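Local coordinates for protein alpha-toxin (PDB 2VK9) that belongs to the large clostridial toxins and carries a catalytic domain of the GT-A type together with an N-terminal helical domain, at residues S152-E157 with Q537-K541; A317-K322 with I344-R349; Y328-Y332 with K516-F521; E369-R374 with Q503-A508. All blocks are in the same frame, centred on the assembly; numbering follows the deposited sequence.

Contact 1 of 4, residues S152-E157 with Q537-K541; sequences SKVIIE and QKLIK
Gln537, at the end of helix 535-538, sends its side chain back to Ser152, and its amide nitrogen NE2 comes 2.8 Å from Ser152 OG. A small serine suits the spot: its hydroxyl is hydrogen-bonded to Arg177 and to the carbonyl of Ile148, and so short a side chain lets the amide come close. The methylene CG of the same glutamine and its own carbonyl flank Ile156, whose CD1 stands 4.0 Å from Gln537 O. With CG2 anti to the backbone N and CG1 beside it (chi1 -72°), Ile156 sends its CD1 arm into the turn of the tail, which suits a branched aliphatic residue there. Next, Lys538 adds only backbone, its CA 4.2 Å from that methyl, while its amino end leads off. Lys541 closes the contact. Its extended chain runs beside that of Lys153, both pointing the same way, with CD 4.1 Å from Lys153 CE. The two NZ atoms end 3.6 Å apart, a like-charged pair that probably relies on solvent for screening. Glu157 OE2 lies 5.5 Å from Lys541 NZ and may offset part of that charge, though the charged atoms are not in contact. The whole is a surface contact: the end of helix 140-157 meets the chain leaving helix 535-538, and helix 173-195 borders both through Phe173, which touches Ser152, Ile156 and Gln537.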
loop_
_atom_site.group_PDB
_atom_site.type_symbol
_atom_site.label_atom_id
_atom_site.label_comp_id
_atom_site.label_asym_id
_atom_site.label_seq_id
_atom_site.Cartn_x
_atom_site.Cartn_y
_atom_site.Cartn_z
ATOM N N SER A 152 14.234 23.537 9.291
ATOM C CA SER A 152 15.475 23.631 8.548
ATOM C C SER A 152 16.115 24.991 8.819
ATOM O O SER A 152 17.278 25.071 9.214
ATOM C CB SER A 152 15.220 23.446 7.051
ATOM O OG SER A 152 14.887 22.102 6.758
ATOM N N LYS A 153 15.334 26.050 8.626
ATOM C CA LYS A 153 15.775 27.414 8.872
ATOM C C LYS A 153 16.400 27.564 10.264
ATOM O O LYS A 153 17.536 28.016 10.388
ATOM C CB LYS A 153 14.597 28.375 8.706
ATOM C CG LYS A 153 14.999 29.817 8.494
ATOM C CD LYS A 153 13.802 30.727 8.298
ATOM C CE LYS A 153 14.273 32.164 8.219
ATOM N NZ LYS A 153 13.224 33.060 7.680
ATOM N N VAL A 154 15.672 27.154 11.299
ATOM C CA VAL A 154 16.108 27.375 12.681
ATOM C C VAL A 154 17.454 26.712 12.968
ATOM O O VAL A 154 18.303 27.293 13.651
ATOM C CB VAL A 154 15.023 26.950 13.712
ATOM C CG1 VAL A 154 15.568 26.937 15.131
ATOM C CG2 VAL A 154 13.825 27.888 13.631
ATOM N N ILE A 155 17.662 25.520 12.415
ATOM C CA ILE A 155 18.880 24.753 12.681
ATOM C C ILE A 155 20.065 25.209 11.820
ATOM O O ILE A 155 21.204 25.211 12.296
ATOM C CB ILE A 155 18.629 23.213 12.593
ATOM C CG1 ILE A 155 17.673 22.758 13.712
ATOM C CG2 ILE A 155 19.934 22.407 12.667
ATOM C CD1 ILE A 155 18.060 23.192 15.147
ATOM N N ILE A 156 19.804 25.611 10.577
ATOM C CA ILE A 156 20.863 26.148 9.717
ATOM C C ILE A 156 21.449 27.441 10.303
ATOM O O ILE A 156 22.668 27.626 10.317
ATOM C CB ILE A 156 20.393 26.371 8.258
ATOM C CG1 ILE A 156 20.222 25.031 7.536
ATOM C CG2 ILE A 156 21.385 27.245 7.488
ATOM C CD1 ILE A 156 19.763 25.128 6.067
ATOM N N GLU A 157 20.589 28.317 10.810
ATOM C CA GLU A 157 21.043 29.610 11.319
ATOM C C GLU A 157 21.727 29.515 12.680
ATOM O O GLU A 157 22.523 30.386 13.035
ATOM C CB GLU A 157 19.898 30.615 11.351
ATOM C CG GLU A 157 19.478 31.080 9.966
ATOM C CD GLU A 157 18.150 31.809 9.979
ATOM O OE1 GLU A 157 17.557 31.934 11.077
ATOM O OE2 GLU A 157 17.704 32.253 8.891
ATOM N N GLN A 537 19.301 23.485 0.018
ATOM C CA GLN A 537 18.591 24.427 0.889
ATOM C C GLN A 537 19.470 25.334 1.753
ATOM O O GLN A 537 18.977 26.310 2.323
ATOM C CB GLN A 537 17.556 23.701 1.751
ATOM C CG GLN A 537 18.123 22.913 2.909
ATOM C CD GLN A 537 17.159 21.851 3.387
ATOM O OE1 GLN A 537 16.837 20.915 2.655
ATOM N NE2 GLN A 537 16.693 21.990 4.619
ATOM N N LYS A 538 20.758 25.011 1.863
ATOM C CA LYS A 538 21.716 25.933 2.482
ATOM C C LYS A 538 21.964 27.110 1.534
ATOM O O LYS A 538 22.282 28.214 1.974
ATOM C CB LYS A 538 23.022 25.224 2.872
ATOM C CG LYS A 538 23.899 24.802 1.702
ATOM C CD LYS A 538 25.093 23.980 2.157
ATOM C CE LYS A 538 26.074 23.763 1.008
ATOM N NZ LYS A 538 27.121 22.745 1.324
ATOM N N LEU A 539 21.795 26.850 0.235
ATOM C CA LEU A 539 21.818 27.878 -0.806
ATOM C C LEU A 539 20.578 28.762 -0.693
ATOM O O LEU A 539 20.635 29.958 -0.986
ATOM C CB LEU A 539 21.874 27.230 -2.200
ATOM C CG LEU A 539 22.299 28.062 -3.424
ATOM C CD1 LEU A 539 23.828 28.099 -3.568
ATOM C CD2 LEU A 539 21.666 27.526 -4.708
ATOM N N ILE A 540 19.463 28.162 -0.270
ATOM C CA ILE A 540 18.194 28.873 -0.091
ATOM C C ILE A 540 18.291 29.902 1.050
ATOM O O ILE A 540 18.072 31.094 0.819
ATOM C CB ILE A 540 16.991 27.886 0.071
ATOM C CG1 ILE A 540 16.697 27.193 -1.269
ATOM C CG2 ILE A 540 15.744 28.607 0.598
ATOM C CD1 ILE A 540 15.767 25.990 -1.185
ATOM N N LYS A 541 18.625 29.442 2.259
ATOM C CA LYS A 541 18.957 30.333 3.386
ATOM C C LYS A 541 19.973 29.707 4.345
ATOM O O LYS A 541 21.120 30.154 4.431
ATOM C CB LYS A 541 17.707 30.797 4.151
ATOM C CG LYS A 541 17.137 32.122 3.631
ATOM C CD LYS A 541 16.311 32.871 4.677
ATOM C CE LYS A 541 15.735 34.155 4.070
ATOM N NZ LYS A 541 14.873 34.885 5.048
#

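Contact 2 of 4, residues A317-K322 with I344-R349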
loop_
_atom_site.group_PDB
_atom_site.type_symbol
_atom_site.label_atom_id
_atom_site.label_comp_id
_atom_site.label_asym_id
_atom_site.label_seq_id
_atom_site.Cartn_x
_atom_site.Cartn_y
_atom_site.Cartn_z
ATOM N N ALA A 317 2.575 7.999 -27.828
ATOM C CA ALA A 317 2.120 7.958 -29.208
ATOM C C ALA A 317 0.615 7.818 -29.285
ATOM O O ALA A 317 -0.037 8.539 -30.034
ATOM C CB ALA A 317 2.786 6.819 -29.947
ATOM N N ILE A 318 0.063 6.887 -28.512
ATOM C CA ILE A 318 -1.381 6.729 -28.458
ATOM C C ILE A 318 -1.999 8.012 -27.950
ATOM O O ILE A 318 -2.865 8.575 -28.609
ATOM C CB ILE A 318 -1.818 5.554 -27.565
ATOM C CG1 ILE A 318 -1.276 4.236 -28.129
ATOM C CG2 ILE A 318 -3.342 5.516 -27.469
ATOM C CD1 ILE A 318 -1.345 3.072 -27.182
ATOM N N ALA A 319 -1.528 8.485 -26.794
ATOM C CA ALA A 319 -2.094 9.674 -26.153
ATOM C C ALA A 319 -2.179 10.815 -27.144
ATOM O O ALA A 319 -3.228 11.448 -27.273
ATOM C CB ALA A 319 -1.285 10.079 -24.931
ATOM N N ASN A 320 -1.081 11.038 -27.866
ATOM C CA ASN A 320 -0.967 12.157 -28.808
ATOM C C ASN A 320 -1.720 11.993 -30.130
ATOM O O ASN A 320 -2.579 12.814 -30.452
ATOM C CB ASN A 320 0.502 12.498 -29.050
ATOM C CG ASN A 320 1.097 13.309 -27.917
ATOM O OD1 ASN A 320 0.815 14.498 -27.791
ATOM N ND2 ASN A 320 1.915 12.672 -27.081
ATOM N N GLU A 321 -1.412 10.948 -30.888
ATOM C CA GLU A 321 -2.092 10.730 -32.164
ATOM C C GLU A 321 -3.600 10.597 -32.017
ATOM O O GLU A 321 -4.355 11.151 -32.815
ATOM C CB GLU A 321 -1.522 9.507 -32.896
ATOM C CG GLU A 321 -0.133 9.739 -33.510
ATOM C CD GLU A 321 -0.077 10.982 -34.397
ATOM O OE1 GLU A 321 -0.710 10.961 -35.481
ATOM O OE2 GLU A 321 0.592 11.973 -34.002
ATOM N N LYS A 322 -4.026 9.872 -30.985
ATOM C CA LYS A 322 -5.441 9.623 -30.724
ATOM C C LYS A 322 -6.073 10.734 -29.891
ATOM O O LYS A 322 -7.260 10.662 -29.543
ATOM C CB LYS A 322 -5.628 8.262 -30.057
ATOM C CG LYS A 322 -5.287 7.091 -30.965
ATOM C CD LYS A 322 -6.265 6.978 -32.125
ATOM C CE LYS A 322 -5.928 5.791 -33.001
ATOM N NZ LYS A 322 -7.035 5.447 -33.929
ATOM N N ILE A 344 5.784 3.677 -35.105
ATOM C CA ILE A 344 4.866 3.729 -33.974
ATOM C C ILE A 344 3.640 4.572 -34.336
ATOM O O ILE A 344 2.515 4.082 -34.289
ATOM C CB ILE A 344 5.536 4.316 -32.709
ATOM C CG1 ILE A 344 6.852 3.609 -32.367
ATOM C CG2 ILE A 344 4.594 4.256 -31.530
ATOM C CD1 ILE A 344 6.727 2.123 -32.068
ATOM N N LEU A 345 3.881 5.827 -34.714
ATOM C CA LEU A 345 2.828 6.785 -35.041
ATOM C C LEU A 345 1.897 6.358 -36.178
ATOM O O LEU A 345 0.709 6.680 -36.167
ATOM C CB LEU A 345 3.426 8.159 -35.352
ATOM C CG LEU A 345 4.072 8.975 -34.227
ATOM C CD1 LEU A 345 4.015 10.452 -34.581
ATOM C CD2 LEU A 345 3.391 8.760 -32.899
ATOM N N SER A 346 2.434 5.645 -37.162
ATOM C CA SER A 346 1.604 5.120 -38.242
ATOM C C SER A 346 0.843 3.878 -37.783
ATOM O O SER A 346 -0.268 3.620 -38.252
ATOM C CB SER A 346 2.444 4.791 -39.475
ATOM O OG SER A 346 3.279 3.682 -39.211
ATOM N N PHE A 347 1.444 3.113 -36.873
ATOM C CA PHE A 347 0.790 1.938 -36.308
ATOM C C PHE A 347 -0.405 2.347 -35.459
ATOM O O PHE A 347 -1.458 1.716 -35.508
ATOM C CB PHE A 347 1.762 1.118 -35.468
ATOM C CG PHE A 347 1.310 -0.287 -35.247
ATOM C CD1 PHE A 347 1.709 -1.298 -36.124
ATOM C CD2 PHE A 347 0.461 -0.601 -34.183
ATOM C CE1 PHE A 347 1.283 -2.613 -35.940
ATOM C CE2 PHE A 347 0.025 -1.910 -33.984
ATOM C CZ PHE A 347 0.436 -2.922 -34.867
ATOM N N VAL A 348 -0.219 3.407 -34.680
ATOM C CA VAL A 348 -1.279 3.986 -33.870
ATOM C C VAL A 348 -2.444 4.462 -34.739
ATOM O O VAL A 348 -3.590 4.103 -34.482
ATOM C CB VAL A 348 -0.744 5.139 -32.982
ATOM C CG1 VAL A 348 -1.884 5.896 -32.308
ATOM C CG2 VAL A 348 0.219 4.597 -31.933
ATOM N N ARG A 349 -2.157 5.246 -35.776
ATOM C CA ARG A 349 -3.235 5.846 -36.572
ATOM C C ARG A 349 -4.021 4.846 -37.431
ATOM O O ARG A 349 -5.138 5.142 -37.860
ATOM C CB ARG A 349 -2.765 7.073 -37.379
ATOM C CG ARG A 349 -1.705 6.815 -38.434
ATOM C CD ARG A 349 -1.507 8.038 -39.349
ATOM N NE ARG A 349 -0.090 8.256 -39.644
ATOM C CZ ARG A 349 0.702 9.065 -38.943
ATOM N NH1 ARG A 349 0.220 9.755 -37.918
ATOM N NH2 ARG A 349 1.977 9.190 -39.268
#
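Glu321 OE1 and Arg349 NH1 form a salt bridge of 2.9 Å, with the oxygen at the edge of the guanidinium and in its plane. The carboxylate is turned 80° against that plane; OE1 makes the bond and OE2 rests near Leu345 CD1. The glutamate bends at chi2 (-52°), which lays its CG 3.7 Å from Leu345 CD2 before the carboxylate turns to Arg349. Arginine fits the exposed side, long enough to bridge the gap, and one face of its guanidinium lies over Leu345 O.

Beneath this pair the contact is apolar. Ala317 is small enough for its CB to sit among three branched side chains, 3.5 Å from Ile344 CG2 and 3.6 Å from Leu345 CD2. Val348 is the central residue: its CG2 faces Ala317 and Ile318, whereas CG1 lies 3.7 Å from Glu321 CB. Lys322 slides past it in the opposite direction, its methylenes on the valine and its NZ bonded to His351 O.

The axes of segments 317-321 and 344-349 approach to 9.4 Å and cross steeply, at -63°. With alanine at the seam, this is ordinary helix-helix packing, joining helices 307-321 and 338-349 within the GT-A type domain.

Contact 3 of 4, residues Y328-Y332 with K516-F521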
loop_
_atom_site.group_PDB
_atom_site.type_symbol
_atom_site.label_atom_id
_atom_site.label_comp_id
_atom_site.label_asym_id
_atom_site.label_seq_id
_atom_site.Cartn_x
_atom_site.Cartn_y
_atom_site.Cartn_z
ATOM N N TYR A 328 0.542 15.727 -22.473
ATOM C CA TYR A 328 1.358 14.533 -22.332
ATOM C C TYR A 328 2.437 14.531 -23.406
ATOM O O TYR A 328 2.273 13.897 -24.455
ATOM C CB TYR A 328 0.480 13.284 -22.403
ATOM C CG TYR A 328 1.021 12.099 -21.640
ATOM C CD1 TYR A 328 1.672 11.062 -22.303
ATOM C CD2 TYR A 328 0.877 12.008 -20.258
ATOM C CE1 TYR A 328 2.167 9.965 -21.613
ATOM C CE2 TYR A 328 1.370 10.919 -19.558
ATOM C CZ TYR A 328 2.012 9.901 -20.244
ATOM O OH TYR A 328 2.503 8.812 -19.572
ATOM N N PRO A 329 3.540 15.269 -23.155
ATOM C CA PRO A 329 4.658 15.426 -24.101
ATOM C C PRO A 329 5.395 14.119 -24.426
ATOM O O PRO A 329 5.316 13.157 -23.658
ATOM C CB PRO A 329 5.594 16.401 -23.379
ATOM C CG PRO A 329 5.222 16.320 -21.952
ATOM C CD PRO A 329 3.766 16.036 -21.916
ATOM N N TYR A 330 6.099 14.091 -25.560
ATOM C CA TYR A 330 6.921 12.937 -25.948
ATOM C C TYR A 330 8.234 12.888 -25.162
ATOM O O TYR A 330 9.313 12.886 -25.750
ATOM C CB TYR A 330 7.230 12.980 -27.443
ATOM C CG TYR A 330 6.116 12.508 -28.338
ATOM C CD1 TYR A 330 5.300 13.415 -29.000
ATOM C CD2 TYR A 330 5.889 11.147 -28.542
ATOM C CE1 TYR A 330 4.278 12.978 -29.840
ATOM C CE2 TYR A 330 4.873 10.698 -29.376
ATOM C CZ TYR A 330 4.068 11.617 -30.020
ATOM O OH TYR A 330 3.057 11.178 -30.843
ATOM N N LYS A 331 8.139 12.850 -23.836
ATOM C CA LYS A 331 9.316 12.861 -22.969
ATOM C C LYS A 331 10.207 11.615 -23.144
ATOM O O LYS A 331 11.430 11.696 -23.030
ATOM C CB LYS A 331 8.904 13.068 -21.496
ATOM C CG LYS A 331 9.976 12.705 -20.469
ATOM C CD LYS A 331 9.790 13.400 -19.130
ATOM C CE LYS A 331 10.886 12.958 -18.144
ATOM N NZ LYS A 331 11.037 13.863 -16.958
ATOM N N TYR A 332 9.602 10.471 -23.438
ATOM C CA TYR A 332 10.370 9.239 -23.533
ATOM C C TYR A 332 10.524 8.763 -24.971
ATOM O O TYR A 332 11.139 7.728 -25.223
ATOM C CB TYR A 332 9.776 8.153 -22.624
ATOM C CG TYR A 332 9.828 8.526 -21.156
ATOM C CD1 TYR A 332 8.724 9.085 -20.518
ATOM C CD2 TYR A 332 10.993 8.345 -20.412
ATOM C CE1 TYR A 332 8.779 9.441 -19.183
ATOM C CE2 TYR A 332 11.050 8.698 -19.072
ATOM C CZ TYR A 332 9.943 9.243 -18.471
ATOM O OH TYR A 332 9.994 9.590 -17.149
ATOM N N LYS A 516 3.312 2.643 -16.663
ATOM C CA LYS A 516 4.482 3.303 -17.230
ATOM C C LYS A 516 4.122 4.719 -17.675
ATOM O O LYS A 516 4.134 5.051 -18.865
ATOM C CB LYS A 516 5.082 2.481 -18.378
ATOM C CG LYS A 516 5.244 0.979 -18.113
ATOM C CD LYS A 516 5.963 0.679 -16.793
ATOM C CE LYS A 516 6.439 -0.771 -16.700
ATOM N NZ LYS A 516 5.550 -1.746 -17.393
ATOM N N THR A 517 3.786 5.551 -16.699
ATOM C CA THR A 517 3.279 6.883 -16.977
ATOM C C THR A 517 4.235 7.911 -16.412
ATOM O O THR A 517 5.004 7.613 -15.496
ATOM C CB THR A 517 1.907 7.090 -16.336
ATOM O OG1 THR A 517 2.042 7.028 -14.917
ATOM C CG2 THR A 517 0.944 6.017 -16.783
ATOM N N HIS A 518 4.178 9.122 -16.947
ATOM C CA HIS A 518 5.053 10.197 -16.498
ATOM C C HIS A 518 4.985 10.426 -14.995
ATOM O O HIS A 518 6.017 10.476 -14.332
ATOM C CB HIS A 518 4.746 11.494 -17.245
ATOM C CG HIS A 518 4.940 11.391 -18.720
ATOM N ND1 HIS A 518 4.479 12.345 -19.597
ATOM C CD2 HIS A 518 5.529 10.435 -19.476
ATOM C CE1 HIS A 518 4.788 11.990 -20.831
ATOM N NE2 HIS A 518 5.419 10.830 -20.785
ATOM N N ASP A 519 3.772 10.549 -14.459
ATOM C CA ASP A 519 3.597 10.806 -13.036
ATOM C C ASP A 519 4.076 9.631 -12.181
ATOM O O ASP A 519 4.433 9.816 -11.026
ATOM C CB ASP A 519 2.142 11.173 -12.715
ATOM C CG ASP A 519 1.798 12.624 -13.066
ATOM O OD1 ASP A 519 2.278 13.137 -14.101
ATOM O OD2 ASP A 519 1.027 13.253 -12.308
ATOM N N GLU A 520 4.101 8.432 -12.747
ATOM C CA GLU A 520 4.587 7.273 -12.010
ATOM C C GLU A 520 6.107 7.249 -11.914
ATOM O O GLU A 520 6.664 6.870 -10.880
ATOM C CB GLU A 520 4.108 5.983 -12.651
ATOM C CG GLU A 520 3.521 5.005 -11.649
ATOM C CD GLU A 520 4.522 4.464 -10.649
ATOM O OE1 GLU A 520 4.373 4.742 -9.437
ATOM O OE2 GLU A 520 5.447 3.748 -11.079
ATOM N N PHE A 521 6.769 7.637 -13.000
ATOM C CA PHE A 521 8.218 7.743 -13.013
ATOM C C PHE A 521 8.687 8.880 -12.126
ATOM O O PHE A 521 9.784 8.821 -11.570
ATOM C CB PHE A 521 8.743 7.931 -14.434
ATOM C CG PHE A 521 8.529 6.741 -15.313
ATOM C CD1 PHE A 521 8.091 6.899 -16.615
ATOM C CD2 PHE A 521 8.751 5.457 -14.834
ATOM C CE1 PHE A 521 7.887 5.796 -17.433
ATOM C CE2 PHE A 521 8.547 4.348 -15.642
ATOM C CZ PHE A 521 8.113 4.520 -16.945
#
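The rings of Tyr328 and His518 lie almost parallel, their planes 3° apart and their centroids separated by 3.7 Å, as an offset stack. His518 CE1 sits over the centre of the tyrosine ring. The other face of the imidazole carries Lys331 CB, and Pro329 O lies at its edge, close to CE1. Tyr332 receives the edge of Phe521 over one face, in an offset edge-to-face pair, while its opposite face meets CG of Lys331. At its own edge stands His518 CD2, 3.4 Å from Tyr332 CE1. The four aromatic side chains thus form one cluster, which helix 307-321 extends: Tyr309 stacks on Tyr332 and meets Phe521 edge-to-face.

Tyrosine suits position 328 because its ring gives a broad face and its hydroxyl reaches past the stack to the backbone. His518 N donates to Tyr328 OH at 3.1 Å with an angle of 153° at the hydrogen. This amide opens helix 518-523, behind Thr517 at the N-cap. The threonine hydroxyl takes a weak capping bond from Glu520 N and also pairs with Asp286 O.

The histidine swings toward the loop, its CG beside the backbone N (chi1 -61°), and its NE2 is hydrogen-bonded to Glu316 OE2, which also takes Tyr332 N. Stack and carboxylate together fix the rotation of the imidazole. The acidic partner probably polarises the ring, so the interface combines aromatic packing with a hydrogen bond to a carboxylate.

Contact 4 of 4, residues E369-R374 with Q503-A508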
loop_
_atom_site.group_PDB
_atom_site.type_symbol
_atom_site.label_atom_id
_atom_site.label_comp_id
_atom_site.label_asym_id
_atom_site.label_seq_id
_atom_site.Cartn_x
_atom_site.Cartn_y
_atom_site.Cartn_z
ATOM N N GLU A 369 -10.164 -14.015 -2.282
ATOM C CA GLU A 369 -8.969 -13.272 -2.702
ATOM C C GLU A 369 -9.192 -11.751 -2.790
ATOM O O GLU A 369 -10.316 -11.263 -2.723
ATOM C CB GLU A 369 -8.446 -13.825 -4.052
ATOM C CG GLU A 369 -9.374 -13.552 -5.274
ATOM C CD GLU A 369 -8.970 -14.274 -6.598
ATOM O OE1 GLU A 369 -7.819 -14.775 -6.728
ATOM O OE2 GLU A 369 -9.826 -14.329 -7.525
ATOM N N ILE A 370 -8.093 -11.011 -2.894
ATOM C CA ILE A 370 -8.108 -9.656 -3.435
ATOM C C ILE A 370 -7.144 -9.744 -4.595
ATOM O O ILE A 370 -6.310 -10.653 -4.633
ATOM C CB ILE A 370 -7.635 -8.566 -2.429
ATOM C CG1 ILE A 370 -6.199 -8.820 -1.964
ATOM C CG2 ILE A 370 -8.592 -8.464 -1.226
ATOM C CD1 ILE A 370 -5.694 -7.799 -0.988
ATOM N N LEU A 371 -7.256 -8.838 -5.556
ATOM C CA LEU A 371 -6.274 -8.811 -6.625
ATOM C C LEU A 371 -5.421 -7.566 -6.499
ATOM O O LEU A 371 -5.916 -6.494 -6.148
ATOM C CB LEU A 371 -6.939 -8.932 -7.988
ATOM C CG LEU A 371 -7.729 -10.238 -8.161
ATOM C CD1 LEU A 371 -8.458 -10.259 -9.495
ATOM C CD2 LEU A 371 -6.858 -11.487 -7.994
ATOM N N LEU A 372 -4.134 -7.721 -6.762
ATOM C CA LEU A 372 -3.173 -6.679 -6.480
ATOM C C LEU A 372 -2.229 -6.474 -7.626
ATOM O O LEU A 372 -1.878 -7.421 -8.318
ATOM C CB LEU A 372 -2.351 -7.050 -5.255
ATOM C CG LEU A 372 -2.977 -6.863 -3.890
ATOM C CD1 LEU A 372 -2.087 -7.540 -2.887
ATOM C CD2 LEU A 372 -3.120 -5.372 -3.591
ATOM N N SER A 373 -1.811 -5.230 -7.815
ATOM C CA SER A 373 -0.771 -4.919 -8.776
ATOM C C SER A 373 0.517 -5.549 -8.279
ATOM O O SER A 373 0.762 -5.614 -7.070
ATOM C CB SER A 373 -0.602 -3.414 -8.929
ATOM O OG SER A 373 -0.785 -2.763 -7.682
ATOM N N ARG A 374 1.314 -6.049 -9.214
ATOM C CA ARG A 374 2.604 -6.619 -8.877
ATOM C C ARG A 374 3.651 -6.073 -9.814
ATOM O O ARG A 374 3.762 -6.504 -10.963
ATOM C CB ARG A 374 2.561 -8.144 -8.904
ATOM C CG ARG A 374 2.581 -8.759 -7.525
ATOM C CD ARG A 374 2.330 -10.251 -7.533
ATOM N NE ARG A 374 3.063 -10.960 -8.585
ATOM C CZ ARG A 374 4.256 -11.528 -8.438
ATOM N NH1 ARG A 374 4.896 -11.482 -7.273
ATOM N NH2 ARG A 374 4.806 -12.143 -9.472
ATOM N N GLN A 503 2.431 -15.566 -4.829
ATOM C CA GLN A 503 1.852 -14.248 -4.989
ATOM C C GLN A 503 1.121 -14.141 -6.302
ATOM O O GLN A 503 0.177 -13.372 -6.424
ATOM C CB GLN A 503 2.938 -13.191 -4.968
ATOM C CG GLN A 503 3.603 -13.019 -3.634
ATOM C CD GLN A 503 4.645 -11.928 -3.644
ATOM O OE1 GLN A 503 4.700 -11.100 -4.556
ATOM N NE2 GLN A 503 5.474 -11.912 -2.612
ATOM N N GLU A 504 1.571 -14.904 -7.290
ATOM C CA GLU A 504 0.986 -14.853 -8.622
ATOM C C GLU A 504 -0.529 -15.087 -8.573
ATOM O O GLU A 504 -1.270 -14.522 -9.368
ATOM C CB GLU A 504 1.686 -15.844 -9.560
ATOM C CG GLU A 504 1.548 -15.507 -11.049
ATOM C CD GLU A 504 2.419 -16.388 -11.962
ATOM O OE1 GLU A 504 3.379 -17.029 -11.451
ATOM O OE2 GLU A 504 2.143 -16.435 -13.194
ATOM N N ILE A 505 -0.971 -15.896 -7.612
ATOM C CA ILE A 505 -2.387 -16.187 -7.384
ATOM C C ILE A 505 -3.204 -14.912 -7.176
ATOM O O ILE A 505 -4.288 -14.761 -7.733
ATOM C CB ILE A 505 -2.575 -17.081 -6.142
ATOM C CG1 ILE A 505 -1.919 -18.442 -6.349
ATOM C CG2 ILE A 505 -4.055 -17.249 -5.790
ATOM C CD1 ILE A 505 -1.674 -19.194 -5.044
ATOM N N PHE A 506 -2.684 -13.998 -6.369
ATOM C CA PHE A 506 -3.422 -12.801 -6.012
ATOM C C PHE A 506 -3.070 -11.631 -6.900
ATOM O O PHE A 506 -3.338 -10.496 -6.549
ATOM C CB PHE A 506 -3.139 -12.434 -4.558
ATOM C CG PHE A 506 -3.592 -13.456 -3.583
ATOM C CD1 PHE A 506 -2.766 -14.513 -3.233
ATOM C CD2 PHE A 506 -4.849 -13.364 -3.008
ATOM C CE1 PHE A 506 -3.183 -15.465 -2.324
ATOM C CE2 PHE A 506 -5.279 -14.304 -2.093
ATOM C CZ PHE A 506 -4.440 -15.361 -1.746
ATOM N N GLU A 507 -2.466 -11.904 -8.047
ATOM C CA GLU A 507 -2.017 -10.849 -8.937
ATOM C C GLU A 507 -3.145 -10.371 -9.842
ATOM O O GLU A 507 -3.852 -11.178 -10.451
ATOM C CB GLU A 507 -0.828 -11.326 -9.774
ATOM C CG GLU A 507 -0.104 -10.207 -10.527
ATOM C CD GLU A 507 1.125 -10.690 -11.297
ATOM O OE1 GLU A 507 1.285 -11.922 -11.484
ATOM O OE2 GLU A 507 1.934 -9.835 -11.727
ATOM N N ALA A 508 -3.312 -9.049 -9.904
ATOM C CA ALA A 508 -4.221 -8.411 -10.852
ATOM C C ALA A 508 -3.512 -8.344 -12.180
ATOM O O ALA A 508 -2.376 -7.866 -12.251
ATOM C CB ALA A 508 -4.590 -7.016 -10.393
#
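Leu372 and Glu507 make a single beta bridge, by which the loop 503-508 adds to strand 371-376, an outermost strand of the mixed sheet in the GT-A type domain. The tight part is backbone to backbone. Leu372 N donates to Phe506 O at 2.9 Å, in the carbonyl plane, and Ala508 N returns a straighter bond of 2.7 Å to Leu372 O, with 175° at the hydrogen. One residue bonding to both neighbours of its partner is the pattern of a parallel bridge. Ala508 suits the close approach: its CB lies 3.9 Å from Leu371 CB, so the small residue packs directly on the strand. Phe506 closes the other end. Its CD2 lies 3.5 Å from Ile370 O, in the plane of the ring, which also rests against Glu369 CB, while Thr484 of helix 477-488 touches it. Glu369 keeps its carboxylate for Arg91 and Ser366 N.

The more open side holds exposed Glu504, which points away from the strand, and partly exposed Gln503 and Glu507; Arg374, which they meet, is itself buried. Glu507 crosses Arg374 at about a right angle, and Arg374 NE makes a long salt bridge of 3.5 Å to Glu507 OE2, guanidinium and carboxylate planes standing 87° apart. That oxygen has a second partner in Lys382 of the neighbouring strand. Arginine fits here, since its bend at chi3 (44°) lets one group serve two partners at its edge: besides the glutamate, NH1 donates to Gln503 OE1 at 2.8 Å, from above the plane of the amide carbonyl.

Contact 1 spans the longest stretch of chain, joining helix 140-157 to the modelled C-terminus, and the other three fall between its two segments; its centre lies about 33 Å from that of contact 3. Contacts 2 and 3 are neighbours, with centres about 15 Å apart and segments that alternate along the chain. Contact 2 uses helix 307-321, and contact 3 the loop that follows it; they touch where Asn320 ND2 meets Tyr328 O in a probable hydrogen bond of 2.9 Å. Contact 4 falls between the two segments of contact 3, about 8 Å away at the nearest atoms. Thus residues 503-541 meet strand 371-376, the loop 328-332 and helix 140-157 in turn, which probably helps hold the C-terminal part against the domain.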